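Local coordinates for methyltransferase domain-containing protein (Serratia marcescens, PDB 7CLF), which probably transfers a methyl group from S-adenosyl-L-methionine to an oxygen of its substrate, as a dimeric O-methyltransferase, at residues A[167-172]-A[236-241]; A[129-134]-A[296-301]. One frame throughout, in Å; residues are numbered along the deposited sequence.

The two contacts belong to one catalytic domain and approach the same S-adenosyl-L-homocysteine without touching each other: their centres lie 31 Å apart and their nearest atoms about 14 Å apart. Contact 1 pairs the starts of two neighbouring strands in the sheet that carries the cofactor; along it, the side chain of H241 comes within about 5 Å of the ligand, at its homocysteine end. Contact 2 reaches the ligand from the adenosine side, where one face of F132 receives C8 of the adenine, while its T299 lies about 6 Å from the side chain of H247, the predicted proton acceptor. In sequence, contact 1 lies within the 161 residues of chain between 129-134 and 296-301.

Contact 1: A[167-172]-A[236-241]; sequences SQHRAF and GYDLIH
D238 turns its carboxylate toward the turn before strand 171-175 and gathers most of the polar interactions. D238 OD1 accepts the backbone N of A171 at 2.9 Å in a nearly straight bond (166°), almost head-on to the C-O bond. The N of R170 adds weak bonds to both oxygens, and H169 ND1 a weak one to D238 OD2 at 3.1 Å. The chi1 of D238, 65°, places CG between backbone N and carbonyl carbon, bringing the acid across to these N-H groups. In a long salt bridge, R170 NE lies 3.9 Å from D238 OD1, which is well out of the guanidinium plane, so charges alone act. R170 NH1 points at G236 O, but the modelled distance is doubtfully short.

Backbone pairing follows, with L239 N bonded to A171 O at 3.2 Å and F172 bridged to L239 in parallel register.

Carbon contacts come third. L239 CB stands over the H169 ring, 3.5 Å from its centroid, in a CH-pi contact, while H169 NE2 is bonded to Y164 OH. The large apolar F172 and L239 lie side by side on one face of the sheet (F172 CD1 to L239 CG 3.6 Å), and the phenyl edge continues to H241 CB. The methyl of A171 touches Y237 CD1.

Two adjacent parallel strands, 171-175 and 239-243, thus start together at the middle of the Rossmann-like sheet of class I methyltransferases.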
ATOM      1  N   SER A 167       2.777 -43.572  -2.698  1.00 31.28           N
ATOM      2  CA  SER A 167       2.489 -44.985  -2.456  1.00 34.52           C
ATOM      3  C   SER A 167       3.607 -45.690  -1.725  1.00 32.49           C
ATOM      4  O   SER A 167       3.367 -46.736  -1.126  1.00 37.61           O
ATOM      5  CB  SER A 167       2.248 -45.734  -3.768  1.00 27.80           C
ATOM      6  OG  SER A 167       1.127 -45.215  -4.434  1.00 46.78           O
ATOM      7  N   GLN A 168       4.821 -45.169  -1.783  1.00 35.07           N
ATOM      8  CA  GLN A 168       5.961 -45.866  -1.205  1.00 35.42           C
ATOM      9  C   GLN A 168       6.036 -45.749   0.314  1.00 38.08           C
ATOM     10  O   GLN A 168       6.928 -46.355   0.922  1.00 35.75           O
ATOM     11  CB  GLN A 168       7.261 -45.349  -1.835  1.00 34.49           C
ATOM     12  CG  GLN A 168       7.759 -44.032  -1.277  1.00 30.42           C
ATOM     13  CD  GLN A 168       8.747 -43.342  -2.210  1.00 35.22           C
ATOM     14  OE1 GLN A 168       8.424 -42.329  -2.833  1.00 31.54           O
ATOM     15  NE2 GLN A 168       9.958 -43.895  -2.311  1.00 36.29           N
ATOM     16  N   HIS A 169       5.134 -45.006   0.949  1.00 33.82           N
ATOM     17  CA  HIS A 169       5.170 -44.837   2.394  1.00 33.23           C
ATOM     18  C   HIS A 169       3.922 -45.437   3.020  1.00 30.42           C
ATOM     19  O   HIS A 169       2.855 -45.481   2.403  1.00 30.54           O
ATOM     20  CB  HIS A 169       5.273 -43.358   2.796  1.00 36.18           C
ATOM     21  CG  HIS A 169       6.323 -42.600   2.044  1.00 29.45           C
ATOM     22  ND1 HIS A 169       7.649 -42.596   2.419  1.00 29.84           N
ATOM     23  CD2 HIS A 169       6.241 -41.824   0.937  1.00 26.34           C
ATOM     24  CE1 HIS A 169       8.339 -41.849   1.575  1.00 30.81           C
ATOM     25  NE2 HIS A 169       7.508 -41.371   0.664  1.00 27.86           N
ATOM     26  N   ARG A 170       4.070 -45.880   4.261  1.00 32.52           N
ATOM     27  CA  ARG A 170       2.954 -46.425   5.018  1.00 31.91           C
ATOM     28  C   ARG A 170       2.213 -45.352   5.805  1.00 34.46           C
ATOM     29  O   ARG A 170       0.984 -45.421   5.936  1.00 31.10           O
ATOM     30  CB  ARG A 170       3.454 -47.520   5.961  1.00 35.74           C
ATOM     31  CG  ARG A 170       4.892 -47.320   6.412  1.00 39.89           C
ATOM     32  CD  ARG A 170       5.210 -48.172   7.640  1.00 59.94           C
ATOM     33  NE  ARG A 170       6.319 -47.618   8.417  1.00 51.18           N
ATOM     34  CZ  ARG A 170       6.180 -46.710   9.380  1.00 48.33           C
ATOM     35  NH1 ARG A 170       4.975 -46.252   9.693  1.00 44.95           N
ATOM     36  NH2 ARG A 170       7.245 -46.262  10.037  1.00 46.80           N
ATOM     37  N   ALA A 171       2.927 -44.350   6.316  1.00 27.06           N
ATOM     38  CA  ALA A 171       2.309 -43.310   7.125  1.00 25.67           C
ATOM     39  C   ALA A 171       2.950 -41.964   6.814  1.00 27.51           C
ATOM     40  O   ALA A 171       4.164 -41.873   6.600  1.00 23.37           O
ATOM     41  CB  ALA A 171       2.429 -43.627   8.622  1.00 22.50           C
ATOM     42  N   PHE A 172       2.125 -40.920   6.790  1.00 24.78           N
ATOM     43  CA  PHE A 172       2.560 -39.582   6.414  1.00 21.50           C
ATOM     44  C   PHE A 172       2.081 -38.590   7.459  1.00 20.26           C
ATOM     45  O   PHE A 172       0.892 -38.560   7.788  1.00 19.92           O
ATOM     46  CB  PHE A 172       2.005 -39.204   5.035  1.00 20.18           C
ATOM     47  CG  PHE A 172       2.148 -37.748   4.696  1.00 21.39           C
ATOM     48  CD1 PHE A 172       3.395 -37.199   4.455  1.00 21.25           C
ATOM     49  CD2 PHE A 172       1.032 -36.935   4.592  1.00 22.83           C
ATOM     50  CE1 PHE A 172       3.534 -35.848   4.112  1.00 23.40           C
ATOM     51  CE2 PHE A 172       1.158 -35.582   4.260  1.00 23.22           C
ATOM     52  CZ  PHE A 172       2.406 -35.044   4.007  1.00 26.10           C
ATOM     53  N   GLY A 236       5.341 -43.535  14.099  1.00 51.05           N
ATOM     54  CA  GLY A 236       6.038 -44.176  12.980  1.00 46.70           C
ATOM     55  C   GLY A 236       5.723 -43.514  11.654  1.00 38.31           C
ATOM     56  O   GLY A 236       5.134 -44.173  10.829  1.00 40.34           O
ATOM     57  N   TYR A 237       6.128 -42.267  11.446  1.00 30.91           N
ATOM     58  CA  TYR A 237       5.839 -41.645  10.130  1.00 31.07           C
ATOM     59  C   TYR A 237       7.057 -41.769   9.220  1.00 28.00           C
ATOM     60  O   TYR A 237       8.044 -41.146   9.504  1.00 29.01           O
ATOM     61  CB  TYR A 237       5.312 -40.228  10.326  1.00 28.61           C
ATOM     62  CG  TYR A 237       4.089 -40.206  11.192  1.00 27.34           C
ATOM     63  CD1 TYR A 237       2.868 -40.574  10.690  1.00 23.47           C
ATOM     64  CD2 TYR A 237       4.165 -39.838  12.514  1.00 32.06           C
ATOM     65  CE1 TYR A 237       1.747 -40.590  11.481  1.00 29.98           C
ATOM     66  CE2 TYR A 237       3.045 -39.817  13.313  1.00 33.58           C
ATOM     67  CZ  TYR A 237       1.839 -40.205  12.791  1.00 28.70           C
ATOM     68  OH  TYR A 237       0.737 -40.210  13.560  1.00 45.06           O
ATOM     69  N   ASP A 238       6.954 -42.563   8.153  1.00 26.78           N
ATOM     70  CA  ASP A 238       8.102 -42.786   7.237  1.00 25.53           C
ATOM     71  C   ASP A 238       8.199 -41.662   6.205  1.00 26.63           C
ATOM     72  O   ASP A 238       9.126 -41.675   5.441  1.00 26.67           O
ATOM     73  CB  ASP A 238       8.123 -44.191   6.654  1.00 33.19           C
ATOM     74  CG  ASP A 238       6.945 -44.456   5.755  1.00 31.53           C
ATOM     75  OD1 ASP A 238       5.875 -44.383   6.234  1.00 33.18           O
ATOM     76  OD2 ASP A 238       7.154 -44.763   4.614  1.00 33.68           O
ATOM     77  N   LEU A 239       7.186 -40.804   6.148  1.00 26.93           N
ATOM     78  CA  LEU A 239       7.270 -39.533   5.398  1.00 22.52           C
ATOM     79  C   LEU A 239       6.716 -38.384   6.252  1.00 20.38           C
ATOM     80  O   LEU A 239       5.600 -38.451   6.715  1.00 23.65           O
ATOM     81  CB  LEU A 239       6.631 -39.577   4.014  1.00 23.11           C
ATOM     82  CG  LEU A 239       6.651 -38.215   3.328  1.00 21.30           C
ATOM     83  CD1 LEU A 239       8.065 -37.729   3.168  1.00 20.21           C
ATOM     84  CD2 LEU A 239       5.923 -38.217   2.012  1.00 20.54           C
ATOM     85  N   ILE A 240       7.527 -37.366   6.440  1.00 21.60           N
ATOM     86  CA  ILE A 240       7.108 -36.176   7.170  1.00 20.24           C
ATOM     87  C   ILE A 240       7.327 -34.988   6.250  1.00 20.72           C
ATOM     88  O   ILE A 240       8.348 -34.916   5.558  1.00 22.56           O
ATOM     89  CB  ILE A 240       7.888 -36.014   8.493  1.00 24.92           C
ATOM     90  CG1 ILE A 240       7.617 -37.215   9.404  1.00 21.92           C
ATOM     91  CG2 ILE A 240       7.516 -34.731   9.216  1.00 19.97           C
ATOM     92  CD1 ILE A 240       8.529 -37.274  10.591  1.00 31.38           C
ATOM     93  N   HIS A 241       6.353 -34.078   6.217  1.00 19.50           N
ATOM     94  CA  HIS A 241       6.399 -32.874   5.406  1.00 20.19           C
ATOM     95  C   HIS A 241       6.222 -31.662   6.300  1.00 21.48           C
ATOM     96  O   HIS A 241       5.538 -31.718   7.327  1.00 22.33           O
ATOM     97  CB  HIS A 241       5.300 -32.889   4.315  1.00 19.11           C
ATOM     98  CG  HIS A 241       5.186 -31.627   3.519  1.00 21.69           C
ATOM     99  ND1 HIS A 241       4.118 -30.766   3.646  1.00 24.72           N
ATOM    100  CD2 HIS A 241       5.956 -31.126   2.519  1.00 19.03           C
ATOM    101  CE1 HIS A 241       4.246 -29.776   2.777  1.00 18.28           C
ATOM    102  NE2 HIS A 241       5.352 -29.974   2.080  1.00 16.86           N
TER

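Contact 2: A[129-134]-A[296-301]; sequences RSWFDI and LVSTDG. With SAH (S-adenosyl-L-homocysteine), chain D.
W131 lays one face of its indole over S298 and T299, where helix 286-298 ends. S298 CB stands almost on the normal of the six-membered ring, 4.0 Å from its centroid and 6° off axis, while T299 CG2 covers the five-membered ring more obliquely and comes 3.7 Å from W131 CD1. With CG anti to the backbone N (chi1 167°), the tryptophan swings from the first turn of its helix across both residues. Serine and threonine suit this place because each offers carbon to the ring and sends its hydroxyl back to its own helix: S298 OG is bonded to N294 O and T299 OG1 to M295 O.

The contact continues beyond the tryptophan: W131 CD1 lies over the centre of one face of the F132 ring, and the opposite face receives the ligand, with F132 CE2 3.5 Å from C8 of the adenine. F132 CE1 also meets C2' of the ribose. The helix end is thereby joined to the adenosine pocket through two aromatic side chains.

The polar part centres on D300, at the middle of an inverse gamma turn. D300 OD2 accepts W131 N at 3.2 Å in a nearly straight bond (172°), from the syn side and somewhat out of the carboxylate plane. A water donates to the same oxygen and weakly accepts F132 N. S130, the N-cap of helix 131-135, takes D133 N on its OG in a weak capping bond. OD1 of D300 is held by a salt bridge to R121, which also binds S298 O and R129 O.

A carboxylate set at a helix N-terminus beside an arginine probably stays ionised and helps balance the charge of R121, while accepting a first-turn amide that has no helical acceptor.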
ATOM      1  N   ARG A 129       2.503 -11.175  22.868  1.00 29.19           N
ATOM      2  CA  ARG A 129       2.373 -12.590  22.562  1.00 23.36           C
ATOM      3  C   ARG A 129       3.096 -12.928  21.260  1.00 25.43           C
ATOM      4  O   ARG A 129       3.524 -12.056  20.489  1.00 22.90           O
ATOM      5  CB  ARG A 129       0.901 -12.989  22.474  1.00 24.56           C
ATOM      6  CG  ARG A 129       0.144 -12.777  23.771  1.00 20.58           C
ATOM      7  CD  ARG A 129      -1.327 -13.064  23.606  1.00 19.54           C
ATOM      8  NE  ARG A 129      -1.918 -12.282  22.523  1.00 26.94           N
ATOM      9  CZ  ARG A 129      -3.207 -12.321  22.197  1.00 26.05           C
ATOM     10  NH1 ARG A 129      -4.047 -13.112  22.868  1.00 24.39           N
ATOM     11  NH2 ARG A 129      -3.662 -11.570  21.204  1.00 25.42           N
ATOM     12  N   SER A 130       3.245 -14.223  21.027  1.00 24.05           N
ATOM     13  CA  SER A 130       3.894 -14.679  19.812  1.00 27.04           C
ATOM     14  C   SER A 130       3.010 -14.366  18.596  1.00 16.86           C
ATOM     15  O   SER A 130       1.817 -14.095  18.718  1.00 18.13           O
ATOM     16  CB  SER A 130       4.183 -16.176  19.908  1.00 22.39           C
ATOM     17  OG  SER A 130       2.968 -16.898  20.084  1.00 26.67           O
ATOM     18  N   TRP A 131       3.625 -14.382  17.416  1.00 21.35           N
ATOM     19  CA  TRP A 131       2.890 -14.105  16.182  1.00 18.82           C
ATOM     20  C   TRP A 131       1.668 -15.010  16.065  1.00 20.00           C
ATOM     21  O   TRP A 131       0.530 -14.540  15.963  1.00 19.88           O
ATOM     22  CB  TRP A 131       3.831 -14.274  14.987  1.00 21.02           C
ATOM     23  CG  TRP A 131       3.157 -14.327  13.625  1.00 20.90           C
ATOM     24  CD1 TRP A 131       3.343 -15.276  12.666  1.00 21.92           C
ATOM     25  CD2 TRP A 131       2.216 -13.386  13.083  1.00 18.53           C
ATOM     26  NE1 TRP A 131       2.568 -15.003  11.564  1.00 27.15           N
ATOM     27  CE2 TRP A 131       1.865 -13.847  11.791  1.00 27.57           C
ATOM     28  CE3 TRP A 131       1.632 -12.205  13.563  1.00 17.37           C
ATOM     29  CZ2 TRP A 131       0.970 -13.152  10.960  1.00 22.79           C
ATOM     30  CZ3 TRP A 131       0.728 -11.528  12.747  1.00 22.72           C
ATOM     31  CH2 TRP A 131       0.411 -12.004  11.455  1.00 18.15           C
ATOM     32  N   PHE A 132       1.875 -16.321  16.156  1.00 20.69           N
ATOM     33  CA  PHE A 132       0.753 -17.223  15.938  1.00 21.98           C
ATOM     34  C   PHE A 132      -0.283 -17.130  17.056  1.00 23.19           C
ATOM     35  O   PHE A 132      -1.478 -17.254  16.784  1.00 24.01           O
ATOM     36  CB  PHE A 132       1.269 -18.640  15.726  1.00 19.63           C
ATOM     37  CG  PHE A 132       1.879 -18.834  14.373  1.00 25.54           C
ATOM     38  CD1 PHE A 132       1.062 -18.920  13.237  1.00 27.42           C
ATOM     39  CD2 PHE A 132       3.250 -18.874  14.213  1.00 19.39           C
ATOM     40  CE1 PHE A 132       1.604 -19.083  11.969  1.00 20.85           C
ATOM     41  CE2 PHE A 132       3.798 -19.026  12.956  1.00 22.03           C
ATOM     42  CZ  PHE A 132       2.967 -19.132  11.821  1.00 20.83           C
ATOM     43  N   ASP A 133       0.134 -16.853  18.295  1.00 20.02           N
ATOM     44  CA  ASP A 133      -0.852 -16.601  19.344  1.00 19.98           C
ATOM     45  C   ASP A 133      -1.674 -15.352  19.044  1.00 20.26           C
ATOM     46  O   ASP A 133      -2.877 -15.304  19.332  1.00 23.24           O
ATOM     47  CB  ASP A 133      -0.159 -16.453  20.694  1.00 23.31           C
ATOM     48  CG  ASP A 133      -0.042 -17.764  21.433  1.00 31.24           C
ATOM     49  OD1 ASP A 133      -0.534 -18.792  20.915  1.00 30.01           O
ATOM     50  OD2 ASP A 133       0.557 -17.759  22.529  1.00 33.02           O
ATOM     51  N   ILE A 134      -1.041 -14.322  18.483  1.00 21.84           N
ATOM     52  CA  ILE A 134      -1.783 -13.120  18.106  1.00 22.83           C
ATOM     53  C   ILE A 134      -2.704 -13.415  16.929  1.00 21.75           C
ATOM     54  O   ILE A 134      -3.908 -13.128  16.966  1.00 23.35           O
ATOM     55  CB  ILE A 134      -0.810 -11.967  17.795  1.00 22.67           C
ATOM     56  CG1 ILE A 134      -0.154 -11.485  19.088  1.00 20.34           C
ATOM     57  CG2 ILE A 134      -1.549 -10.836  17.128  1.00 19.36           C
ATOM     58  CD1 ILE A 134       0.851 -10.358  18.895  1.00 22.98           C
ATOM     59  N   LEU A 296       9.640 -10.089   8.444  1.00 18.42           N
ATOM     60  CA  LEU A 296      10.350  -9.189   9.353  1.00 19.03           C
ATOM     61  C   LEU A 296       9.389  -8.463  10.284  1.00 20.07           C
ATOM     62  O   LEU A 296       9.550  -8.495  11.512  1.00 19.33           O
ATOM     63  CB  LEU A 296      11.170  -8.175   8.546  1.00 16.43           C
ATOM     64  CG  LEU A 296      11.859  -7.074   9.361  1.00 18.39           C
ATOM     65  CD1 LEU A 296      12.772  -7.699  10.413  1.00 21.30           C
ATOM     66  CD2 LEU A 296      12.652  -6.130   8.470  1.00 18.07           C
ATOM     67  N   VAL A 297       8.374  -7.798   9.719  1.00 17.05           N
ATOM     68  CA  VAL A 297       7.517  -6.950  10.541  1.00 18.88           C
ATOM     69  C   VAL A 297       6.566  -7.766  11.419  1.00 20.96           C
ATOM     70  O   VAL A 297       6.143  -7.281  12.475  1.00 18.02           O
ATOM     71  CB  VAL A 297       6.738  -5.945   9.670  1.00 14.90           C
ATOM     72  CG1 VAL A 297       7.713  -5.034   8.948  1.00 18.45           C
ATOM     73  CG2 VAL A 297       5.845  -6.666   8.670  1.00 18.63           C
ATOM     74  N   SER A 298       6.212  -8.997  11.035  1.00 15.17           N
ATOM     75  CA  SER A 298       5.146  -9.718  11.737  1.00 15.91           C
ATOM     76  C   SER A 298       5.598 -10.930  12.544  1.00 16.90           C
ATOM     77  O   SER A 298       5.043 -11.178  13.604  1.00 18.30           O
ATOM     78  CB  SER A 298       4.068 -10.191  10.743  1.00 17.25           C
ATOM     79  OG  SER A 298       4.648 -11.015   9.754  1.00 17.55           O
ATOM     80  N   THR A 299       6.564 -11.713  12.080  1.00 18.67           N
ATOM     81  CA  THR A 299       6.808 -13.014  12.676  1.00 19.47           C
ATOM     82  C   THR A 299       7.926 -12.926  13.719  1.00 23.48           C
ATOM     83  O   THR A 299       8.584 -11.894  13.910  1.00 21.98           O
ATOM     84  CB  THR A 299       7.152 -14.066  11.609  1.00 19.90           C
ATOM     85  OG1 THR A 299       8.437 -13.768  11.053  1.00 21.24           O
ATOM     86  CG2 THR A 299       6.105 -14.075  10.490  1.00 20.96           C
ATOM     87  N   ASP A 300       8.171 -14.052  14.384  1.00 22.37           N
ATOM     88  CA  ASP A 300       9.275 -14.142  15.343  1.00 20.01           C
ATOM     89  C   ASP A 300      10.537 -14.584  14.605  1.00 21.32           C
ATOM     90  O   ASP A 300      10.960 -15.738  14.669  1.00 24.14           O
ATOM     91  CB  ASP A 300       8.898 -15.104  16.462  1.00 26.16           C
ATOM     92  CG  ASP A 300       7.690 -14.628  17.245  1.00 23.66           C
ATOM     93  OD1 ASP A 300       7.772 -13.532  17.842  1.00 30.18           O
ATOM     94  OD2 ASP A 300       6.658 -15.338  17.253  1.00 27.16           O
ATOM     95  N   GLY A 301      11.146 -13.639  13.880  1.00 19.52           N
ATOM     96  CA  GLY A 301      12.416 -13.869  13.216  1.00 21.38           C
ATOM     97  C   GLY A 301      12.349 -14.312  11.761  1.00 23.69           C
ATOM     98  O   GLY A 301      13.407 -14.512  11.141  1.00 20.79           O
TER
HETATM   99  N   SAH D 402       1.541 -26.132   5.412  1.00 23.91           N
HETATM  100  CA  SAH D 402       0.545 -25.196   4.892  1.00 19.49           C
HETATM  101  CB  SAH D 402       0.391 -23.959   5.796  1.00 21.34           C
HETATM  102  CG  SAH D 402       1.609 -23.074   6.071  1.00 20.23           C
HETATM  103  SD  SAH D 402       1.230 -21.724   7.253  1.00 22.91           S
HETATM  104  C   SAH D 402       0.926 -24.800   3.472  1.00 19.28           C
HETATM  105  O   SAH D 402       1.884 -25.337   2.906  1.00 18.89           O
HETATM  106  OXT SAH D 402       0.274 -23.952   2.854  1.00 24.88           O
HETATM  107  C5' SAH D 402       2.324 -22.376   8.541  1.00 23.56           C
HETATM  108  C4' SAH D 402       1.631 -23.316   9.529  1.00 20.99           C
HETATM  109  O4' SAH D 402       2.582 -23.767  10.486  1.00 24.36           O
HETATM  110  C3' SAH D 402       0.536 -22.605  10.304  1.00 20.90           C
HETATM  111  O3' SAH D 402      -0.683 -23.274  10.131  1.00 21.52           O
HETATM  112  C2' SAH D 402       0.973 -22.687  11.753  1.00 21.28           C
HETATM  113  O2' SAH D 402      -0.093 -22.946  12.636  1.00 20.94           O
HETATM  114  C1' SAH D 402       1.984 -23.808  11.754  1.00 20.41           C
HETATM  115  N9  SAH D 402       2.985 -23.620  12.814  1.00 23.95           N
HETATM  116  C8  SAH D 402       3.683 -22.482  13.122  1.00 25.29           C
HETATM  117  N7  SAH D 402       4.502 -22.745  14.173  1.00 21.17           N
HETATM  118  C5  SAH D 402       4.325 -24.028  14.541  1.00 22.07           C
HETATM  119  C6  SAH D 402       4.902 -24.795  15.543  1.00 28.18           C
HETATM  120  N6  SAH D 402       5.816 -24.258  16.352  1.00 22.79           N
HETATM  121  N1  SAH D 402       4.516 -26.114  15.688  1.00 27.32           N
HETATM  122  C2  SAH D 402       3.578 -26.652  14.838  1.00 23.66           C
HETATM  123  N3  SAH D 402       3.002 -25.880  13.838  1.00 21.71           N
HETATM  124  C4  SAH D 402       3.377 -24.592  13.698  1.00 22.77           C
HETATM  125  O   HOH W   1       5.161 -17.279  16.642  1.00 26.94           O